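Local structure of myosin regulatory light chain (Placopecten magellanicus, 3PN7) at residues T93-F98 with F144-F149. The protein serves as a light chain of molluscan muscle myosin that binds divalent cations and probably takes part in the calcium-dependent control of contraction. Residues are numbered along the deposited sequence; the frame is centred on the assembly and turned at random.
Sequences TIRNAF and FDYVRF
Phe98 and Tyr146 reach toward each other's backbone from opposing helices, each laying its CB over a face of the other's ring. Phe98 CB sits 3.5 Å from the centroid of the Tyr146 ring, and Tyr146 CB lies 3.7 Å from the centroid of the Phe98 ring: two reciprocal CH-pi contacts. The rings are nearly parallel, with planes 10° apart, but so displaced that they barely overlap. With chi1 at 67°, CG of Tyr146 tucks in between its own backbone N and carbonyl carbon, and the ring extends to the backbone of helix 91-99, CE1 3.8 Å from Arg95 O.

The far rim of Phe98 enters an aromatic cluster. Its CE1 meets Phe144 CE2 at 3.7 Å. Its CZ meets Phe149 CD2 at 3.9 Å, the two ring planes steeply inclined. Phe144 in turn sets its CZ over one face of Phe149. Flat, wholly apolar rings suit this buried site; Tyr146, also buried, packs like a phenylalanine while its OH is satisfied by a hydrogen bond to Asp102. At the more exposed margin, the bent chain of Arg95 rests its CD against both methyls of Val147, its aliphatic part serving as the apolar surface.

Asp145 N-caps helix 146-154: its short carboxylate reaches back to a first-turn N-H, OD1 accepting from Arg148 N at 3.2 Å in a nearly straight bond (171°), the N-H approaching well out of the carboxylate plane. The contact thus joins the first and last helices, 91-99 and 146-154, of the C-terminal lobe with its paired EF-hand-like motifs. Ile114 of helix 111-120 packs on Phe98 and Phe144, another protein's chain supplies apolar side chains to Phe98 and Phe149, and strand 143-144 leads into helix 146-154 from the small antiparallel sheet, between strands 109-110 and 139-140.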
ATOM      1  N   THR B  93       9.255 -11.733   5.839  1.00 32.77           N
ATOM      2  CA  THR B  93       8.591 -11.020   4.768  1.00 33.80           C
ATOM      3  C   THR B  93       7.278 -10.399   5.244  1.00 29.73           C
ATOM      4  O   THR B  93       7.005  -9.234   4.968  1.00 29.93           O
ATOM      5  CB  THR B  93       8.332 -11.957   3.578  1.00 35.09           C
ATOM      6  OG1 THR B  93       9.587 -12.479   3.133  1.00 38.06           O
ATOM      7  CG2 THR B  93       7.659 -11.219   2.427  1.00 29.26           C
ATOM      8  N   ILE B  94       6.493 -11.170   5.986  1.00 30.09           N
ATOM      9  CA  ILE B  94       5.196 -10.699   6.452  1.00 31.58           C
ATOM     10  C   ILE B  94       5.365  -9.597   7.480  1.00 32.06           C
ATOM     11  O   ILE B  94       4.629  -8.620   7.478  1.00 30.84           O
ATOM     12  CB  ILE B  94       4.364 -11.816   7.078  1.00 26.04           C
ATOM     13  CG1 ILE B  94       4.279 -13.012   6.130  1.00 26.78           C
ATOM     14  CG2 ILE B  94       2.955 -11.284   7.418  1.00 28.02           C
ATOM     15  CD1 ILE B  94       3.377 -14.122   6.617  1.00 28.55           C
ATOM     16  N   ARG B  95       6.334  -9.780   8.365  1.00 31.84           N
ATOM     17  CA  ARG B  95       6.703  -8.768   9.329  1.00 35.92           C
ATOM     18  C   ARG B  95       7.114  -7.449   8.641  1.00 36.17           C
ATOM     19  O   ARG B  95       6.712  -6.369   9.054  1.00 33.07           O
ATOM     20  CB  ARG B  95       7.838  -9.312  10.177  1.00 39.82           C
ATOM     21  CG  ARG B  95       7.963  -8.677  11.514  1.00 43.99           C
ATOM     22  CD  ARG B  95       8.224  -9.727  12.607  1.00 43.69           C
ATOM     23  NE  ARG B  95       9.154 -10.795  12.232  1.00 45.57           N
ATOM     24  CZ  ARG B  95      10.446 -10.627  11.959  1.00 49.03           C
ATOM     25  NH1 ARG B  95      10.980  -9.406  11.982  1.00 46.28           N
ATOM     26  NH2 ARG B  95      11.204 -11.685  11.652  1.00 42.05           N
ATOM     27  N   ASN B  96       7.901  -7.532   7.577  1.00 34.68           N
ATOM     28  CA  ASN B  96       8.271  -6.323   6.848  1.00 35.97           C
ATOM     29  C   ASN B  96       7.099  -5.709   6.077  1.00 34.47           C
ATOM     30  O   ASN B  96       7.049  -4.491   5.871  1.00 34.03           O
ATOM     31  CB  ASN B  96       9.443  -6.593   5.912  1.00 38.78           C
ATOM     32  CG  ASN B  96      10.672  -7.098   6.653  1.00 42.39           C
ATOM     33  OD1 ASN B  96      11.534  -7.751   6.064  1.00 48.99           O
ATOM     34  ND2 ASN B  96      10.751  -6.810   7.954  1.00 37.90           N
ATOM     35  N   ALA B  97       6.169  -6.567   5.656  1.00 34.43           N
ATOM     36  CA  ALA B  97       4.929  -6.138   5.014  1.00 30.82           C
ATOM     37  C   ALA B  97       4.169  -5.234   5.976  1.00 32.22           C
ATOM     38  O   ALA B  97       3.775  -4.128   5.620  1.00 29.91           O
ATOM     39  CB  ALA B  97       4.060  -7.368   4.626  1.00 28.69           C
ATOM     40  N   PHE B  98       3.967  -5.718   7.201  1.00 28.15           N
ATOM     41  CA  PHE B  98       3.386  -4.907   8.255  1.00 29.97           C
ATOM     42  C   PHE B  98       4.215  -3.622   8.521  1.00 32.79           C
ATOM     43  O   PHE B  98       3.654  -2.548   8.766  1.00 30.28           O
ATOM     44  CB  PHE B  98       3.231  -5.724   9.548  1.00 29.14           C
ATOM     45  CG  PHE B  98       1.973  -6.577   9.603  1.00 30.45           C
ATOM     46  CD1 PHE B  98       0.722  -5.993   9.782  1.00 30.39           C
ATOM     47  CD2 PHE B  98       2.049  -7.968   9.522  1.00 30.67           C
ATOM     48  CE1 PHE B  98      -0.435  -6.778   9.862  1.00 29.98           C
ATOM     49  CE2 PHE B  98       0.901  -8.762   9.591  1.00 24.81           C
ATOM     50  CZ  PHE B  98      -0.338  -8.172   9.765  1.00 30.21           C
ATOM     51  N   PHE B 144      -2.434  -3.273  17.693  1.00 31.92           N
ATOM     52  CA  PHE B 144      -2.314  -4.586  17.103  1.00 32.74           C
ATOM     53  C   PHE B 144      -0.836  -4.982  17.067  1.00 32.66           C
ATOM     54  O   PHE B 144      -0.039  -4.386  16.343  1.00 31.35           O
ATOM     55  CB  PHE B 144      -2.917  -4.529  15.693  1.00 30.50           C
ATOM     56  CG  PHE B 144      -2.850  -5.827  14.921  1.00 33.06           C
ATOM     57  CD1 PHE B 144      -3.838  -6.784  15.059  1.00 33.26           C
ATOM     58  CD2 PHE B 144      -1.837  -6.052  14.005  1.00 34.88           C
ATOM     59  CE1 PHE B 144      -3.800  -7.957  14.331  1.00 33.78           C
ATOM     60  CE2 PHE B 144      -1.796  -7.228  13.268  1.00 32.53           C
ATOM     61  CZ  PHE B 144      -2.776  -8.176  13.431  1.00 34.23           C
ATOM     62  N   ASP B 145      -0.483  -5.999  17.849  1.00 34.71           N
ATOM     63  CA  ASP B 145       0.892  -6.503  17.921  1.00 31.27           C
ATOM     64  C   ASP B 145       1.201  -7.390  16.718  1.00 35.08           C
ATOM     65  O   ASP B 145       0.996  -8.603  16.760  1.00 34.11           O
ATOM     66  CB  ASP B 145       1.070  -7.310  19.200  1.00 34.44           C
ATOM     67  CG  ASP B 145       2.520  -7.670  19.476  1.00 40.15           C
ATOM     68  OD1 ASP B 145       3.352  -7.615  18.538  1.00 36.86           O
ATOM     69  OD2 ASP B 145       2.822  -8.012  20.644  1.00 41.87           O
ATOM     70  N   TYR B 146       1.704  -6.797  15.644  1.00 31.03           N
ATOM     71  CA  TYR B 146       1.867  -7.575  14.430  1.00 32.30           C
ATOM     72  C   TYR B 146       3.036  -8.555  14.414  1.00 31.24           C
ATOM     73  O   TYR B 146       2.996  -9.539  13.679  1.00 25.54           O
ATOM     74  CB  TYR B 146       1.894  -6.680  13.198  1.00 27.77           C
ATOM     75  CG  TYR B 146       3.073  -5.750  13.044  1.00 29.30           C
ATOM     76  CD1 TYR B 146       4.306  -6.221  12.617  1.00 32.03           C
ATOM     77  CD2 TYR B 146       2.928  -4.375  13.245  1.00 31.39           C
ATOM     78  CE1 TYR B 146       5.389  -5.347  12.431  1.00 33.43           C
ATOM     79  CE2 TYR B 146       3.988  -3.494  13.056  1.00 30.99           C
ATOM     80  CZ  TYR B 146       5.216  -3.987  12.656  1.00 32.16           C
ATOM     81  OH  TYR B 146       6.254  -3.118  12.468  1.00 31.14           O
ATOM     82  N   VAL B 147       4.079  -8.278  15.193  1.00 31.25           N
ATOM     83  CA  VAL B 147       5.152  -9.253  15.370  1.00 31.24           C
ATOM     84  C   VAL B 147       4.593 -10.545  15.976  1.00 30.79           C
ATOM     85  O   VAL B 147       4.828 -11.639  15.481  1.00 31.70           O
ATOM     86  CB  VAL B 147       6.278  -8.699  16.262  1.00 37.30           C
ATOM     87  CG1 VAL B 147       7.336  -9.779  16.528  1.00 34.18           C
ATOM     88  CG2 VAL B 147       6.896  -7.462  15.614  1.00 32.28           C
ATOM     89  N   ARG B 148       3.826 -10.404  17.044  1.00 32.79           N
ATOM     90  CA  ARG B 148       3.215 -11.547  17.700  1.00 35.21           C
ATOM     91  C   ARG B 148       2.126 -12.194  16.829  1.00 35.75           C
ATOM     92  O   ARG B 148       1.960 -13.416  16.813  1.00 32.94           O
ATOM     93  CB  ARG B 148       2.623 -11.096  19.028  1.00 36.28           C
ATOM     94  CG  ARG B 148       2.147 -12.215  19.909  1.00 45.84           C
ATOM     95  CD  ARG B 148       1.650 -11.639  21.218  1.00 53.32           C
ATOM     96  NE  ARG B 148       1.221 -12.672  22.153  1.00 56.12           N
ATOM     97  CZ  ARG B 148       0.396 -12.441  23.167  1.00 66.42           C
ATOM     98  NH1 ARG B 148      -0.089 -11.214  23.355  1.00 63.20           N
ATOM     99  NH2 ARG B 148       0.050 -13.428  23.986  1.00 70.17           N
ATOM    100  N   PHE B 149       1.377 -11.372  16.104  1.00 32.72           N
ATOM    101  CA  PHE B 149       0.373 -11.899  15.187  1.00 31.01           C
ATOM    102  C   PHE B 149       1.044 -12.787  14.133  1.00 30.42           C
ATOM    103  O   PHE B 149       0.551 -13.861  13.814  1.00 35.32           O
ATOM    104  CB  PHE B 149      -0.416 -10.755  14.537  1.00 32.30           C
ATOM    105  CG  PHE B 149      -1.374 -11.200  13.469  1.00 30.32           C
ATOM    106  CD1 PHE B 149      -2.656 -11.613  13.795  1.00 30.97           C
ATOM    107  CD2 PHE B 149      -0.993 -11.194  12.136  1.00 31.40           C
ATOM    108  CE1 PHE B 149      -3.545 -12.020  12.811  1.00 34.23           C
ATOM    109  CE2 PHE B 149      -1.870 -11.591  11.145  1.00 32.76           C
ATOM    110  CZ  PHE B 149      -3.150 -12.009  11.478  1.00 33.54           C
TER